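Local coordinates for protein starch synthase I (Hordeum vulgare, PDB 4HLN) that belongs to the starch synthase family of plant glycosyltransferases, two-domain proteins with a GT-B type fold of paired Rossmann-like domains, at residues Ile299-Leu302 against Ala303-Gly306; Val307-Ala310 against Ser311-Pro314; Ser492-Asp495 against Lys496-Trp500. One frame throughout, in Å; residues are numbered along the deposited sequence.

Interaction 1: Ile299-Leu302 against Ala303-Gly306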
loop_
_atom_site.group_PDB
_atom_site.type_symbol
_atom_site.label_atom_id
_atom_site.label_comp_id
_atom_site.label_asym_id
_atom_site.label_seq_id
_atom_site.Cartn_x
_atom_site.Cartn_y
_atom_site.Cartn_z
ATOM N N ILE A 299 -3.834 -0.547 6.907
ATOM C CA ILE A 299 -2.990 0.530 7.373
ATOM C C ILE A 299 -1.927 0.827 6.335
ATOM O O ILE A 299 -0.975 0.055 6.169
ATOM C CB ILE A 299 -2.275 0.142 8.673
ATOM C CG1 ILE A 299 -3.275 -0.236 9.754
ATOM C CG2 ILE A 299 -1.399 1.272 9.159
ATOM C CD1 ILE A 299 -2.625 -0.459 11.104
ATOM N N HIS A 300 -2.086 1.947 5.640
ATOM C CA HIS A 300 -1.106 2.360 4.651
ATOM C C HIS A 300 0.010 3.205 5.283
ATOM O O HIS A 300 1.133 3.224 4.795
ATOM C CB HIS A 300 -1.788 3.101 3.503
ATOM C CG HIS A 300 -2.834 2.292 2.805
ATOM N ND1 HIS A 300 -4.184 2.473 3.025
ATOM C CD2 HIS A 300 -2.729 1.281 1.909
ATOM C CE1 HIS A 300 -4.866 1.615 2.287
ATOM N NE2 HIS A 300 -4.007 0.884 1.599
ATOM N N ASN A 301 -0.296 3.892 6.376
ATOM C CA ASN A 301 0.724 4.628 7.121
ATOM C C ASN A 301 0.431 4.695 8.619
ATOM O O ASN A 301 -0.708 4.511 9.048
ATOM C CB ASN A 301 0.870 6.052 6.593
ATOM C CG ASN A 301 -0.235 6.965 7.086
ATOM O OD1 ASN A 301 -0.151 7.530 8.180
ATOM N ND2 ASN A 301 -1.295 7.096 6.288
ATOM N N LEU A 302 1.474 4.993 9.388
ATOM C CA LEU A 302 1.428 5.062 10.838
ATOM C C LEU A 302 1.661 6.487 11.347
ATOM O O LEU A 302 1.620 6.740 12.546
ATOM C CB LEU A 302 2.493 4.143 11.428
ATOM C CG LEU A 302 2.295 2.647 11.192
ATOM C CD1 LEU A 302 3.323 1.811 11.970
ATOM C CD2 LEU A 302 0.899 2.286 11.632
ATOM N N ALA A 303 1.913 7.414 10.433
ATOM C CA ALA A 303 2.143 8.804 10.804
ATOM C C ALA A 303 0.881 9.484 11.307
ATOM O O ALA A 303 0.912 10.196 12.305
ATOM C CB ALA A 303 2.684 9.567 9.612
ATOM N N HIS A 304 -0.224 9.275 10.587
ATOM C CA HIS A 304 -1.493 9.937 10.891
ATOM C C HIS A 304 -2.497 8.990 11.506
ATOM O O HIS A 304 -3.108 8.179 10.818
ATOM C CB HIS A 304 -2.064 10.584 9.638
ATOM C CG HIS A 304 -1.042 11.342 8.867
ATOM N ND1 HIS A 304 -0.259 10.753 7.900
ATOM C CD2 HIS A 304 -0.620 12.625 8.968
ATOM C CE1 HIS A 304 0.581 11.650 7.413
ATOM N NE2 HIS A 304 0.381 12.791 8.044
ATOM N N GLN A 305 -2.675 9.133 12.811
ATOM C CA GLN A 305 -3.427 8.181 13.597
ATOM C C GLN A 305 -4.775 8.727 14.017
ATOM O O GLN A 305 -5.533 8.063 14.711
ATOM C CB GLN A 305 -2.593 7.785 14.801
ATOM C CG GLN A 305 -1.240 7.243 14.379
ATOM C CD GLN A 305 -0.396 6.740 15.537
ATOM O OE1 GLN A 305 -0.836 6.710 16.687
ATOM N NE2 GLN A 305 0.824 6.326 15.232
ATOM N N GLY A 306 -5.086 9.931 13.561
ATOM C CA GLY A 306 -6.337 10.570 13.918
ATOM C C GLY A 306 -6.380 10.866 15.403
ATOM O O GLY A 306 -7.228 10.353 16.131
#
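The loop that joins strand 294-299 of the large mixed sheet to the short strand 307-309 makes a tight bend from Asn301 to His304, spanned by a side-chain oxygen. Asn301 OD1 takes the amide of His304 N at 3.0 Å, in a nearly straight bond (175° at the hydrogen) whose donor lies almost on the extension of the side-chain carbonyl. With chi1 at 78°, Asn301 CG sits between its own backbone N and carbonyl carbon, which turns the amide to the following residues. The same oxygen receives a second, more bent bond of 3.2 Å from His304 ND1, which arrives well above the plane of the Asn301 amide. Amide and imidazole stand 77° apart, with Asn301 CG at the ring edge, while Ala303 CB rests over one ring face, displaced to the rim. Farther along, the side chain of Gln305, extended beyond CG, brings its NE2 to Leu302 O at 2.8 Å, in the carbonyl plane and close to the plane of its own amide. That amide is also held by Gly374 O at NE2 and by Asn346 ND2 at OE1. Leu302 points its side chain away from 303-306, onto Phe524 and onto Leu378 of helix 376-384, which Gln305 also touches. One oxygen of Asn301 thus ties backbone and ring of His304, which probably favours this turn of the ring and is consistent with a hydrogen on ND1, while three partners satisfy both ends of the Gln305 amide and should restrict its rotation.

Interaction 2: Val307-Ala310 against Ser311-Pro314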
loop_
_atom_site.group_PDB
_atom_site.type_symbol
_atom_site.label_atom_id
_atom_site.label_comp_id
_atom_site.label_asym_id
_atom_site.label_seq_id
_atom_site.Cartn_x
_atom_site.Cartn_y
_atom_site.Cartn_z
ATOM N N VAL A 307 -5.447 11.701 15.853
ATOM C CA VAL A 307 -5.305 12.007 17.264
ATOM C C VAL A 307 -5.810 13.395 17.625
ATOM O O VAL A 307 -5.537 14.388 16.929
ATOM C CB VAL A 307 -3.856 11.826 17.732
ATOM C CG1 VAL A 307 -3.687 12.358 19.147
ATOM C CG2 VAL A 307 -3.471 10.352 17.653
ATOM N N GLU A 308 -6.564 13.436 18.720
ATOM C CA GLU A 308 -7.142 14.662 19.234
ATOM C C GLU A 308 -7.169 14.524 20.739
ATOM O O GLU A 308 -6.989 13.425 21.268
ATOM C CB GLU A 308 -8.555 14.907 18.659
ATOM C CG GLU A 308 -8.606 15.411 17.187
ATOM C CD GLU A 308 -8.247 16.914 16.981
ATOM O OE1 GLU A 308 -8.371 17.720 17.932
ATOM O OE2 GLU A 308 -7.859 17.294 15.846
ATOM N N PRO A 309 -7.352 15.643 21.442
ATOM C CA PRO A 309 -7.374 15.651 22.913
ATOM C C PRO A 309 -8.535 14.827 23.473
ATOM O O PRO A 309 -9.597 14.786 22.861
ATOM C CB PRO A 309 -7.582 17.132 23.257
ATOM C CG PRO A 309 -7.166 17.889 22.039
ATOM C CD PRO A 309 -7.433 16.994 20.863
ATOM N N ALA A 310 -8.346 14.220 24.638
ATOM C CA ALA A 310 -9.353 13.314 25.200
ATOM C C ALA A 310 -10.643 14.010 25.597
ATOM O O ALA A 310 -11.660 13.363 25.847
ATOM C CB ALA A 310 -8.784 12.551 26.388
ATOM N N SER A 311 -10.597 15.330 25.666
ATOM C CA SER A 311 -11.758 16.101 26.063
ATOM C C SER A 311 -12.834 15.994 24.986
ATOM O O SER A 311 -13.992 16.330 25.224
ATOM C CB SER A 311 -11.360 17.563 26.267
ATOM O OG SER A 311 -10.896 18.141 25.044
ATOM N N THR A 312 -12.438 15.527 23.804
ATOM C CA THR A 312 -13.356 15.423 22.681
ATOM C C THR A 312 -14.114 14.121 22.665
ATOM O O THR A 312 -15.063 13.975 21.882
ATOM C CB THR A 312 -12.637 15.490 21.325
ATOM O OG1 THR A 312 -11.805 14.323 21.152
ATOM C CG2 THR A 312 -11.820 16.767 21.208
ATOM N N TYR A 313 -13.696 13.162 23.489
ATOM C CA TYR A 313 -14.375 11.856 23.495
ATOM C C TYR A 313 -15.908 11.912 23.508
ATOM O O TYR A 313 -16.547 11.186 22.758
ATOM C CB TYR A 313 -13.910 10.950 24.620
ATOM C CG TYR A 313 -14.590 9.607 24.565
ATOM C CD1 TYR A 313 -15.668 9.304 25.399
ATOM C CD2 TYR A 313 -14.177 8.644 23.657
ATOM C CE1 TYR A 313 -16.305 8.067 25.336
ATOM C CE2 TYR A 313 -14.802 7.411 23.588
ATOM C CZ TYR A 313 -15.868 7.128 24.419
ATOM O OH TYR A 313 -16.471 5.892 24.327
ATOM N N PRO A 314 -16.503 12.769 24.352
ATOM C CA PRO A 314 -17.973 12.801 24.393
ATOM C C PRO A 314 -18.582 13.230 23.058
ATOM O O PRO A 314 -19.673 12.785 22.709
ATOM C CB PRO A 314 -18.279 13.840 25.482
ATOM C CG PRO A 314 -16.988 13.990 26.272
ATOM C CD PRO A 314 -15.902 13.765 25.258
#
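Glu308 makes the first, loose touch, its CB lying 4.1 Å from Thr312 OG1. Pro309 supplies the main acceptor: its carbonyl O is gripped twice by one residue, Thr312. The hydroxyl bond, Thr312 OG1 to Pro309 O, measures 2.8 Å and meets the carbonyl almost head-on, at 169°. The amide bond, from Thr312 N to Pro309 O, is 3.1 Å long and approaches from above the carbonyl plane. Thr312 can offer both groups to one oxygen because OG1 is placed between its backbone N and carbonyl carbon (chi1 67°), with CG2 lying 3.4 Å from the same Pro309 O. Pro309 CB also lies 3.9 Å from Ser311 OG, a loose touch. Ala310 then repeats the backbone pattern one residue on, as its O accepts Tyr313 N at 3.1 Å. Two successive i to i+3 bonds of this kind are the signature of a 3-10 turn, and here they carry the chain straight from the strand into the 3-10 segment. Before the turn, strand 307-309 runs at one edge of a three-stranded antiparallel sheet, beside strand 343-346, which Thr312 also touches at Val345. Gln236 of helix 235-252 binds Thr312 OG1, and the Tyr313 ring, its OH bonded to Pro319 O, packs edge-to-face with Tyr323 of helix 323-326.

Interaction 3: Ser492-Asp495 against Lys496-Trp500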
loop_
_atom_site.group_PDB
_atom_site.type_symbol
_atom_site.label_atom_id
_atom_site.label_comp_id
_atom_site.label_asym_id
_atom_site.label_seq_id
_atom_site.Cartn_x
_atom_site.Cartn_y
_atom_site.Cartn_z
ATOM N N SER A 492 31.563 12.693 -12.771
ATOM C CA SER A 492 32.652 12.075 -12.011
ATOM C C SER A 492 32.909 10.611 -12.370
ATOM O O SER A 492 34.036 10.117 -12.257
ATOM C CB SER A 492 32.390 12.190 -10.502
ATOM O OG SER A 492 32.535 13.524 -10.045
ATOM N N TYR A 493 31.863 9.911 -12.788
ATOM C CA TYR A 493 32.005 8.510 -13.168
ATOM C C TYR A 493 31.404 8.312 -14.548
ATOM O O TYR A 493 30.341 7.715 -14.682
ATOM C CB TYR A 493 31.286 7.630 -12.153
ATOM C CG TYR A 493 31.590 8.004 -10.722
ATOM C CD1 TYR A 493 30.812 8.936 -10.046
ATOM C CD2 TYR A 493 32.668 7.432 -10.047
ATOM C CE1 TYR A 493 31.093 9.284 -8.734
ATOM C CE2 TYR A 493 32.960 7.767 -8.738
ATOM C CZ TYR A 493 32.170 8.695 -8.083
ATOM O OH TYR A 493 32.459 9.034 -6.775
ATOM N N LYS A 494 32.081 8.814 -15.574
ATOM C CA LYS A 494 31.431 8.992 -16.864
ATOM C C LYS A 494 31.198 7.694 -17.645
ATOM O O LYS A 494 30.591 7.702 -18.713
ATOM C CB LYS A 494 32.164 10.042 -17.707
ATOM C CG LYS A 494 31.242 11.167 -18.231
ATOM C CD LYS A 494 30.025 10.619 -19.021
ATOM C CE LYS A 494 29.216 11.723 -19.709
ATOM N NZ LYS A 494 28.231 11.163 -20.672
ATOM N N ASP A 495 31.649 6.578 -17.091
ATOM C CA ASP A 495 31.543 5.288 -17.767
ATOM C C ASP A 495 30.732 4.286 -16.934
ATOM O O ASP A 495 30.601 3.107 -17.288
ATOM C CB ASP A 495 32.949 4.742 -18.028
ATOM C CG ASP A 495 33.807 4.686 -16.751
ATOM O OD1 ASP A 495 33.632 5.552 -15.853
ATOM O OD2 ASP A 495 34.657 3.769 -16.646
ATOM N N LYS A 496 30.190 4.765 -15.821
ATOM C CA LYS A 496 29.559 3.891 -14.846
ATOM C C LYS A 496 28.191 4.395 -14.391
ATOM O O LYS A 496 27.334 3.604 -14.008
ATOM C CB LYS A 496 30.461 3.738 -13.624
ATOM C CG LYS A 496 31.756 3.004 -13.869
ATOM C CD LYS A 496 32.556 2.888 -12.572
ATOM C CE LYS A 496 33.782 2.004 -12.740
ATOM N NZ LYS A 496 34.416 1.667 -11.435
ATOM N N PHE A 497 27.988 5.707 -14.427
ATOM C CA PHE A 497 26.775 6.287 -13.861
ATOM C C PHE A 497 26.010 7.153 -14.851
ATOM O O PHE A 497 26.589 8.012 -15.513
ATOM C CB PHE A 497 27.102 7.115 -12.615
ATOM C CG PHE A 497 25.913 7.801 -12.024
ATOM C CD1 PHE A 497 25.251 7.256 -10.935
ATOM C CD2 PHE A 497 25.440 8.986 -12.565
ATOM C CE1 PHE A 497 24.144 7.886 -10.386
ATOM C CE2 PHE A 497 24.330 9.615 -12.025
ATOM C CZ PHE A 497 23.681 9.065 -10.929
ATOM N N ARG A 498 24.701 6.933 -14.923
ATOM C CA ARG A 498 23.810 7.747 -15.741
ATOM C C ARG A 498 22.581 8.205 -14.955
ATOM O O ARG A 498 21.950 7.419 -14.246
ATOM C CB ARG A 498 23.364 6.975 -16.984
ATOM C CG ARG A 498 24.494 6.606 -17.940
ATOM C CD ARG A 498 25.105 7.825 -18.622
ATOM N NE ARG A 498 26.115 7.420 -19.593
ATOM C CZ ARG A 498 27.410 7.297 -19.326
ATOM N NH1 ARG A 498 27.880 7.562 -18.111
ATOM N NH2 ARG A 498 28.241 6.910 -20.281
ATOM N N GLY A 499 22.252 9.485 -15.093
ATOM C CA GLY A 499 21.095 10.060 -14.442
ATOM C C GLY A 499 20.152 10.658 -15.465
ATOM O O GLY A 499 20.464 11.665 -16.118
ATOM N N TRP A 500 18.996 10.024 -15.611
ATOM C CA TRP A 500 17.994 10.456 -16.567
ATOM C C TRP A 500 16.989 11.290 -15.804
ATOM O O TRP A 500 16.140 10.754 -15.080
ATOM C CB TRP A 500 17.300 9.236 -17.176
ATOM C CG TRP A 500 16.625 9.467 -18.512
ATOM C CD1 TRP A 500 17.066 9.033 -19.729
ATOM C CD2 TRP A 500 15.381 10.155 -18.759
ATOM N NE1 TRP A 500 16.188 9.419 -20.718
ATOM C CE2 TRP A 500 15.144 10.105 -20.152
ATOM C CE3 TRP A 500 14.450 10.813 -17.941
ATOM C CZ2 TRP A 500 14.015 10.687 -20.749
ATOM C CZ3 TRP A 500 13.324 11.389 -18.533
ATOM C CH2 TRP A 500 13.119 11.322 -19.923
#
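Lys494 O is held by both terminal nitrogens of Arg498, NH1 at 2.8 Å and NH2 at 2.9 Å. The guanidinium comes end-on, with the oxygen near its plane, and both nitrogens approach from one face of the Lys494 carbonyl; NH1 stands far above that plane and NH2 is tilted less. The bend at chi2 (-68°) brings the guanidinium back to the loop residue Lys494; NH1 also binds Phe497 O, at the start of the strand, at 2.9 Å. Leu432 O and Gly433 O take NE and NH2, so backbone oxygens surround the buried cation. Over the centre of one guanidinium face, 4.2 Å above it, lies Lys494 NZ, a like charge that the carbonyls probably help to offset. This loop closes a beta-alpha-beta crossover of the Rossmann-like domain: helix 480-492 ends, and the chain enters strand 497-501, an outermost strand of the parallel sheet beside strand 471-476. Tyr493, the first residue to leave helical geometry, presents its O to two successive amides. Phe497 N lies at 3.1 Å, nearly on the carbonyl axis, whereas Lys496 N reaches the oxygen from above its plane. Lys496 itself is extended, running alongside the Asp495 side chain, and its NZ binds Met466 O and Glu468 O. Tyr493 CB and Phe497 CB meet at 4.2 Å, and both side chains pack on Met466 of helix 455-466.

How the interactions relate
Interactions 1 and 2 follow one another along the chain in the starch synthase catalytic domain, about 18 Å apart between centres: interaction 1 lies in the loop that leads into strand 307-309, and interaction 2 starts on that strand and follows the chain out of it. Interaction 3 lies in the glycosyl transferases group 1 range, about 38 Å from interaction 1 and 54 Å from interaction 2 between centres. Both catalytic-domain contacts are at the surface, whereas interaction 3 is partly buried. All three tie side chains to backbone, but differently: uncharged amides and an imidazole in 299-306, a hydroxyl beside regular 3-10 bonds in 307-314, and a buried guanidinium among carbonyls in 492-500.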